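Local atomic coordinates of winged BEAN albumin 1 (Psophocarpus tetragonolobus, PDB entry 1WBA), a protein that serves as a 2S seed storage protein of the winged bean and belongs to the Kunitz-type protease inhibitor family of legumes. Residues A[21-24]-A[25-28]; A[33-36]-A[37-40]; A[83-86]-A[87-90]; A[124-127]-A[128-131]. One frame throughout, in Å; residues are numbered along the deposited sequence.

Contact 1. Residues A[21-24]-A[25-28]; sequences IVSF and SDGA
Ser23 and Asp26 meet through their side chains where the chain turns back at the end of strand 17-23. The hydroxyl OG of Ser23 donates to OD1 of Asp26 at 2.9 Å, coming from above the carboxylate plane. From the opposite face the backbone N of Ala28 reaches OD1 of Asp26 at 3.0 Å, so a single carboxylate oxygen is held between two donors; this second bond makes an Asx turn. With OG anti to the backbone N of Ser23 (chi1 165°), the hydroxyl is carried over the turn to the acid. A water donates to Ser23 OG and accepts from Ser25 N, linking the hydroxyl to the start of the turn as well.

Ser23 N donates to Ala28 O at 2.7 Å in a nearly straight bond, and Gly27 N donates to Ser23 O at 2.8 Å. Beside them, CG1 of Val22 rests 3.5 Å from Gly27 O. The positive phi of Gly27 (79°) suits glycine and lets the chain swing back.

Farther out, OD2 of Asp26 forms a salt bridge with Lys48 of strand 45-48. The whole is a tight reversal between strands 17-23 and 30-33 of the Kunitz-type beta-trefoil fold.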
# COMPACT_ATOMS: atom_id res chain seq x y z
N ILE A 21 1.19 -8.45 0.14
CA ILE A 21 1.56 -7.70 1.32
C ILE A 21 0.74 -8.28 2.48
O ILE A 21 -0.49 -8.39 2.39
CB ILE A 21 1.21 -6.20 1.15
CG1 ILE A 21 1.98 -5.63 -0.05
CG2 ILE A 21 1.50 -5.44 2.43
CD1 ILE A 21 1.58 -4.21 -0.46
N VAL A 22 1.43 -8.67 3.55
CA VAL A 22 0.77 -9.25 4.72
C VAL A 22 1.27 -8.57 6.00
O VAL A 22 2.47 -8.32 6.15
CB VAL A 22 1.03 -10.78 4.78
CG1 VAL A 22 0.70 -11.33 6.16
CG2 VAL A 22 0.17 -11.50 3.74
N SER A 23 0.34 -8.23 6.89
CA SER A 23 0.68 -7.61 8.15
C SER A 23 1.51 -8.61 8.98
O SER A 23 1.13 -9.78 9.16
CB SER A 23 -0.61 -7.21 8.86
OG SER A 23 -0.40 -6.90 10.21
N PHE A 24 2.67 -8.16 9.44
CA PHE A 24 3.59 -8.96 10.22
C PHE A 24 3.02 -9.52 11.52
O PHE A 24 3.05 -10.72 11.76
CB PHE A 24 4.84 -8.12 10.50
CG PHE A 24 5.81 -8.78 11.43
CD1 PHE A 24 6.24 -10.09 11.19
CD2 PHE A 24 6.30 -8.11 12.54
CE1 PHE A 24 7.14 -10.72 12.05
CE2 PHE A 24 7.21 -8.73 13.41
CZ PHE A 24 7.63 -10.04 13.16
N SER A 25 2.48 -8.65 12.37
CA SER A 25 1.97 -9.10 13.65
C SER A 25 0.78 -10.05 13.64
O SER A 25 0.68 -10.90 14.52
CB SER A 25 1.64 -7.90 14.52
OG SER A 25 0.68 -7.10 13.89
N ASP A 26 -0.11 -9.96 12.65
CA ASP A 26 -1.27 -10.84 12.65
C ASP A 26 -1.59 -11.63 11.39
O ASP A 26 -2.57 -12.36 11.36
CB ASP A 26 -2.52 -10.09 13.09
CG ASP A 26 -2.88 -8.93 12.16
OD1 ASP A 26 -2.42 -8.86 11.01
OD2 ASP A 26 -3.65 -8.07 12.62
N GLY A 27 -0.82 -11.43 10.33
CA GLY A 27 -1.07 -12.17 9.11
C GLY A 27 -2.20 -11.69 8.21
O GLY A 27 -2.50 -12.34 7.21
N ALA A 28 -2.80 -10.54 8.51
CA ALA A 28 -3.89 -10.06 7.66
C ALA A 28 -3.35 -9.40 6.39
O ALA A 28 -2.32 -8.73 6.42
CB ALA A 28 -4.77 -9.08 8.42
O HOH W 1 2.08 -5.81 11.55

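Contact 2. Residues A[33-36]-A[37-40]; sequences VATG and NENP
Glu38 folds back on Thr35, and two hydrogen bonds join this pair. In the backbone, Glu38 N donates to Thr35 O at 3.0 Å and closes the turn. Through the side chain, OE1 of Glu38 accepts from Thr35 N at 3.1 Å, the N-H arriving from above the carboxylate plane, 47° out of it. The glutamate reaches this N-H because its chain is extended beyond CG (chi2 172°) and runs beside the Thr35 side chain, both pointing the same way. Main-chain N and O of Thr35 are thus both engaged by one residue.

The charged end is also held from outside the loop. OE1 of Glu38 is hydrogen-bonded to Ser45 OG, which also pairs with Thr35 OG1, while OE2 meets Tyr110 OH and forms a salt bridge with Lys105. These partners probably favour the ionised carboxylate and fix its rotation.

Van der Waals contacts centre on Ala34. Ala34 CB lies 3.6 Å from CB of Glu38 and 3.4 Å from the carbonyl O of Asn39. Ala34 CB is also 3.6 Å from CA of Pro40, whose ring CD is farther off.

One water bridges Ala34 and Pro40, donating to Pro40 O at 2.9 Å and accepting weakly from Ala34 N.

Gly36, at the second position with phi 57° and psi -122°, and Asn37 form the corners of a type II' beta turn in the surface loop between strands 30-33 and 45-48 of the beta-trefoil.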
# COMPACT_ATOMS: atom_id res chain seq x y z
N VAL A 33 -12.98 -2.79 0.29
CA VAL A 33 -14.37 -2.83 0.75
C VAL A 33 -14.95 -1.42 0.71
O VAL A 33 -14.25 -0.45 0.46
CB VAL A 33 -14.49 -3.33 2.24
CG1 VAL A 33 -13.95 -4.74 2.38
CG2 VAL A 33 -13.76 -2.40 3.21
N ALA A 34 -16.26 -1.33 0.91
CA ALA A 34 -16.91 -0.03 0.94
C ALA A 34 -16.84 0.42 2.40
O ALA A 34 -17.00 -0.40 3.31
CB ALA A 34 -18.34 -0.16 0.52
N THR A 35 -16.48 1.67 2.63
CA THR A 35 -16.46 2.22 3.97
C THR A 35 -17.36 3.45 3.92
O THR A 35 -17.67 3.95 2.84
CB THR A 35 -15.03 2.66 4.44
OG1 THR A 35 -14.50 3.67 3.57
CG2 THR A 35 -14.09 1.49 4.51
N GLY A 36 -17.80 3.93 5.08
CA GLY A 36 -18.63 5.12 5.10
C GLY A 36 -19.89 5.01 4.27
O GLY A 36 -20.67 4.08 4.45
N ASN A 37 -20.04 5.92 3.31
CA ASN A 37 -21.21 5.99 2.43
C ASN A 37 -21.03 5.29 1.08
O ASN A 37 -21.89 5.39 0.20
CB ASN A 37 -21.57 7.46 2.21
CG ASN A 37 -21.71 8.22 3.51
OD1 ASN A 37 -22.60 7.92 4.31
ND2 ASN A 37 -20.80 9.16 3.77
N GLU A 38 -19.91 4.59 0.92
CA GLU A 38 -19.63 3.87 -0.33
C GLU A 38 -20.60 2.70 -0.54
O GLU A 38 -21.13 2.14 0.42
CB GLU A 38 -18.17 3.38 -0.35
CG GLU A 38 -17.17 4.51 -0.50
CD GLU A 38 -15.72 4.08 -0.34
OE1 GLU A 38 -15.45 2.91 -0.00
OE2 GLU A 38 -14.84 4.93 -0.54
N ASN A 39 -20.78 2.32 -1.79
CA ASN A 39 -21.66 1.22 -2.16
C ASN A 39 -20.88 -0.08 -2.04
O ASN A 39 -19.79 -0.20 -2.60
CB ASN A 39 -22.13 1.43 -3.61
CG ASN A 39 -22.99 0.30 -4.14
OD1 ASN A 39 -23.19 -0.73 -3.51
ND2 ASN A 39 -23.49 0.49 -5.36
N PRO A 40 -21.41 -1.06 -1.28
CA PRO A 40 -20.73 -2.35 -1.11
C PRO A 40 -20.51 -3.12 -2.40
O PRO A 40 -19.65 -4.00 -2.46
CB PRO A 40 -21.62 -3.10 -0.11
CG PRO A 40 -22.95 -2.37 -0.18
CD PRO A 40 -22.55 -0.94 -0.36
O HOH W 2 -17.81 -4.18 -0.25

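Contact 3. Residues A[83-86]-A[87-90]; sequences ATDP and HKGD
The Lys88 side chain runs past Thr84, Ala83 and Asp85. Lys88 CB stands 3.6 Å from the carbonyl O of Thr84. Lys88 CG, anti to the backbone N (chi1 -159°), is thereby directed to the carbonyl of Ala83 and comes within 3.3 Å of Ala83 O. CD remains near that same oxygen, and a bend at chi3 then turns the chain alongside Asp85, where Lys88 CE approaches Asp85 OD1 at 3.8 Å. At the tip, NZ of Lys88 makes a long salt bridge with OD1 of Asp85, 3.9 Å away. A water donating to Asp85 OD1 and accepting from the backbone N of Lys88 adds a separate bridge.

The surface loop joins strands 78-82 and 92-97 of the beta-trefoil, turning first at the cis peptide before Pro86 and then through a type II beta turn from His87 to Asp90, in which Gly89 takes a positive phi.

Where the two bends meet, CG of Pro86 sits over a face of the His87 imidazole in a CH-pi contact, 3.8 Å from the ring centroid. His87 N donates a weak hydrogen bond to Thr84 O at 3.1 Å, and a second water also bridges these two atoms. Beyond the loop, the His87 ring meets that of Tyr55 with planes at about 75°, and Asp90 OD1 forms a salt bridge with Arg109.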
# COMPACT_ATOMS: atom_id res chain seq x y z
N ALA A 83 -3.12 -6.87 -8.64
CA ALA A 83 -2.74 -7.74 -9.73
C ALA A 83 -3.79 -8.74 -10.16
O ALA A 83 -3.72 -9.29 -11.26
CB ALA A 83 -1.45 -8.47 -9.37
N THR A 84 -4.76 -8.98 -9.31
CA THR A 84 -5.77 -9.96 -9.64
C THR A 84 -7.20 -9.43 -9.60
O THR A 84 -7.47 -8.28 -9.20
CB THR A 84 -5.70 -11.13 -8.66
OG1 THR A 84 -6.13 -10.69 -7.37
CG2 THR A 84 -4.26 -11.63 -8.54
N ASP A 85 -8.12 -10.26 -10.07
CA ASP A 85 -9.52 -9.93 -10.03
C ASP A 85 -9.83 -9.94 -8.54
O ASP A 85 -9.18 -10.67 -7.78
CB ASP A 85 -10.35 -11.01 -10.75
CG ASP A 85 -10.07 -11.07 -12.24
OD1 ASP A 85 -10.02 -10.01 -12.91
OD2 ASP A 85 -9.92 -12.19 -12.75
N PRO A 86 -10.87 -9.21 -8.11
CA PRO A 86 -11.78 -8.38 -8.89
C PRO A 86 -11.31 -6.97 -9.23
O PRO A 86 -12.02 -6.22 -9.89
CB PRO A 86 -13.02 -8.34 -8.00
CG PRO A 86 -12.42 -8.30 -6.64
CD PRO A 86 -11.31 -9.30 -6.71
N HIS A 87 -10.10 -6.61 -8.82
CA HIS A 87 -9.60 -5.26 -9.06
C HIS A 87 -8.31 -5.26 -9.85
O HIS A 87 -7.43 -4.43 -9.61
CB HIS A 87 -9.37 -4.55 -7.72
CG HIS A 87 -10.54 -4.64 -6.80
ND1 HIS A 87 -11.72 -3.95 -7.01
CD2 HIS A 87 -10.74 -5.38 -5.68
CE1 HIS A 87 -12.60 -4.28 -6.08
NE2 HIS A 87 -12.02 -5.15 -5.26
N LYS A 88 -8.23 -6.13 -10.84
CA LYS A 88 -7.05 -6.24 -11.66
C LYS A 88 -6.71 -4.91 -12.31
O LYS A 88 -7.51 -4.33 -13.04
CB LYS A 88 -7.25 -7.32 -12.71
CG LYS A 88 -5.95 -7.88 -13.29
CD LYS A 88 -6.21 -9.20 -14.02
CE LYS A 88 -7.13 -9.00 -15.23
NZ LYS A 88 -7.58 -10.28 -15.90
N GLY A 89 -5.53 -4.42 -12.01
CA GLY A 89 -5.10 -3.17 -12.60
C GLY A 89 -5.45 -1.93 -11.82
O GLY A 89 -4.91 -0.88 -12.13
N ASP A 90 -6.33 -2.01 -10.82
CA ASP A 90 -6.68 -0.81 -10.04
C ASP A 90 -5.44 -0.34 -9.28
O ASP A 90 -4.77 -1.12 -8.62
CB ASP A 90 -7.84 -1.08 -9.07
CG ASP A 90 -9.18 -1.04 -9.77
OD1 ASP A 90 -9.42 -0.11 -10.56
OD2 ASP A 90 -10.00 -1.95 -9.53
O HOH W 3 -8.08 -7.26 -6.67
O HOH W 4 -10.65 -7.46 -12.42

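Contact 4. Residues A[124-127]-A[128-131]; sequences SNTP and RTYK
Three hydroxyl and carbonyl oxygens, from Ser124, Thr126 and Thr129, form a short hydrogen-bonded chain across this loop. Ser124 OG donates to OG1 of Thr129 at 2.6 Å, and Thr129 OG1 in turn donates to the carbonyl O of Thr126 at 2.5 Å, a very short bond. Thr129 OG1 can serve both because it stands between its backbone N and carbonyl carbon (chi1 64°), facing into the loop. Ser124 OG also accepts weakly from Thr126 N, so the serine hydroxyl ties down the loop on its own side as well.

Among backbone groups, Thr129 N makes a weak hydrogen bond to Thr126 O at 3.4 Å. It spans a type II beta turn from Thr126 to Thr129, defined by the backbone angles of its corners Pro127 and Arg128, the latter at positive phi (64°); the turn leads the chain from strand 116-122 back into strand 130-136, an antiparallel pair of the beta-trefoil. A water assists, donating to Thr129 O at 2.8 Å and weakly to Thr126 O.

In van der Waals contact, the Thr129 methyl CG2 packs 3.7 Å from CB and from the methyl CG2 of Thr126, the two side chains crossing at about a right angle.

The Arg128 chain is extended from CG to NE, and its NH1 is hydrogen-bonded to Ala8 O near the N terminus.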
# COMPACT_ATOMS: atom_id res chain seq x y z
N SER A 124 11.01 -2.88 11.12
CA SER A 124 11.38 -3.24 12.49
C SER A 124 12.74 -3.91 12.52
O SER A 124 13.41 -4.06 11.49
CB SER A 124 10.33 -4.17 13.13
OG SER A 124 10.39 -5.50 12.64
N ASN A 125 13.14 -4.31 13.71
CA ASN A 125 14.42 -4.97 13.85
C ASN A 125 14.33 -6.40 13.29
O ASN A 125 15.34 -7.00 12.91
CB ASN A 125 14.90 -4.93 15.32
CG ASN A 125 15.37 -3.54 15.73
OD1 ASN A 125 15.71 -2.71 14.89
ND2 ASN A 125 15.37 -3.26 17.04
N THR A 126 13.11 -6.92 13.24
CA THR A 126 12.89 -8.24 12.68
C THR A 126 13.21 -8.18 11.18
O THR A 126 12.72 -7.31 10.47
CB THR A 126 11.43 -8.68 12.85
OG1 THR A 126 11.07 -8.58 14.24
CG2 THR A 126 11.25 -10.12 12.38
N PRO A 127 14.06 -9.09 10.70
CA PRO A 127 14.46 -9.16 9.30
C PRO A 127 13.29 -9.36 8.34
O PRO A 127 12.33 -10.05 8.67
CB PRO A 127 15.38 -10.38 9.27
CG PRO A 127 15.94 -10.41 10.66
CD PRO A 127 14.74 -10.13 11.49
N ARG A 128 13.42 -8.77 7.16
CA ARG A 128 12.40 -8.87 6.11
C ARG A 128 11.06 -8.25 6.48
O ARG A 128 10.01 -8.62 5.93
CB ARG A 128 12.22 -10.34 5.68
CG ARG A 128 13.52 -11.05 5.31
CD ARG A 128 13.35 -12.56 5.22
NE ARG A 128 14.65 -13.21 5.10
CZ ARG A 128 14.86 -14.53 5.06
NH1 ARG A 128 13.84 -15.38 5.13
NH2 ARG A 128 16.09 -15.00 4.89
N THR A 129 11.08 -7.33 7.45
CA THR A 129 9.87 -6.63 7.83
C THR A 129 10.02 -5.17 7.33
O THR A 129 11.09 -4.57 7.44
CB THR A 129 9.58 -6.70 9.35
OG1 THR A 129 10.61 -6.03 10.08
CG2 THR A 129 9.46 -8.15 9.81
N TYR A 130 8.95 -4.63 6.76
CA TYR A 130 8.98 -3.29 6.19
C TYR A 130 7.76 -2.46 6.53
O TYR A 130 6.80 -2.95 7.10
CB TYR A 130 9.04 -3.42 4.66
CG TYR A 130 10.31 -4.09 4.24
CD1 TYR A 130 11.47 -3.34 4.08
CD2 TYR A 130 10.39 -5.47 4.13
CE1 TYR A 130 12.68 -3.94 3.81
CE2 TYR A 130 11.60 -6.10 3.86
CZ TYR A 130 12.74 -5.32 3.70
OH TYR A 130 13.95 -5.91 3.40
N LYS A 131 7.81 -1.18 6.18
CA LYS A 131 6.69 -0.28 6.37
C LYS A 131 6.57 0.48 5.06
O LYS A 131 7.54 0.57 4.30
CB LYS A 131 6.91 0.69 7.54
CG LYS A 131 8.03 1.65 7.35
CD LYS A 131 8.09 2.59 8.50
CE LYS A 131 9.35 3.41 8.43
NZ LYS A 131 9.34 4.48 9.47
O HOH W 5 13.69 -5.39 7.91

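Overall arrangement
All four contacts are local reversals, met in series along the chain; none nests within or crosses another. Contact 1 closes the link from strand 17-23 to strand 30-33, and contact 2 begins as the latter ends, on the way to strand 45-48. Contact 3 turns the chain between strand 78-82 of the large sheet and strand 92-97 of the three-stranded one, and contact 4 joins strands 116-122 and 130-136. Contacts 1 and 4 touch: the Phe24 ring packs on methyl groups of Thr126 and Thr129, and both contacts adjoin strand 166-171. Contacts 2 and 3 approach to about 6 Å between nearest atoms without touching, and each lies across the chain's centre from contact 4.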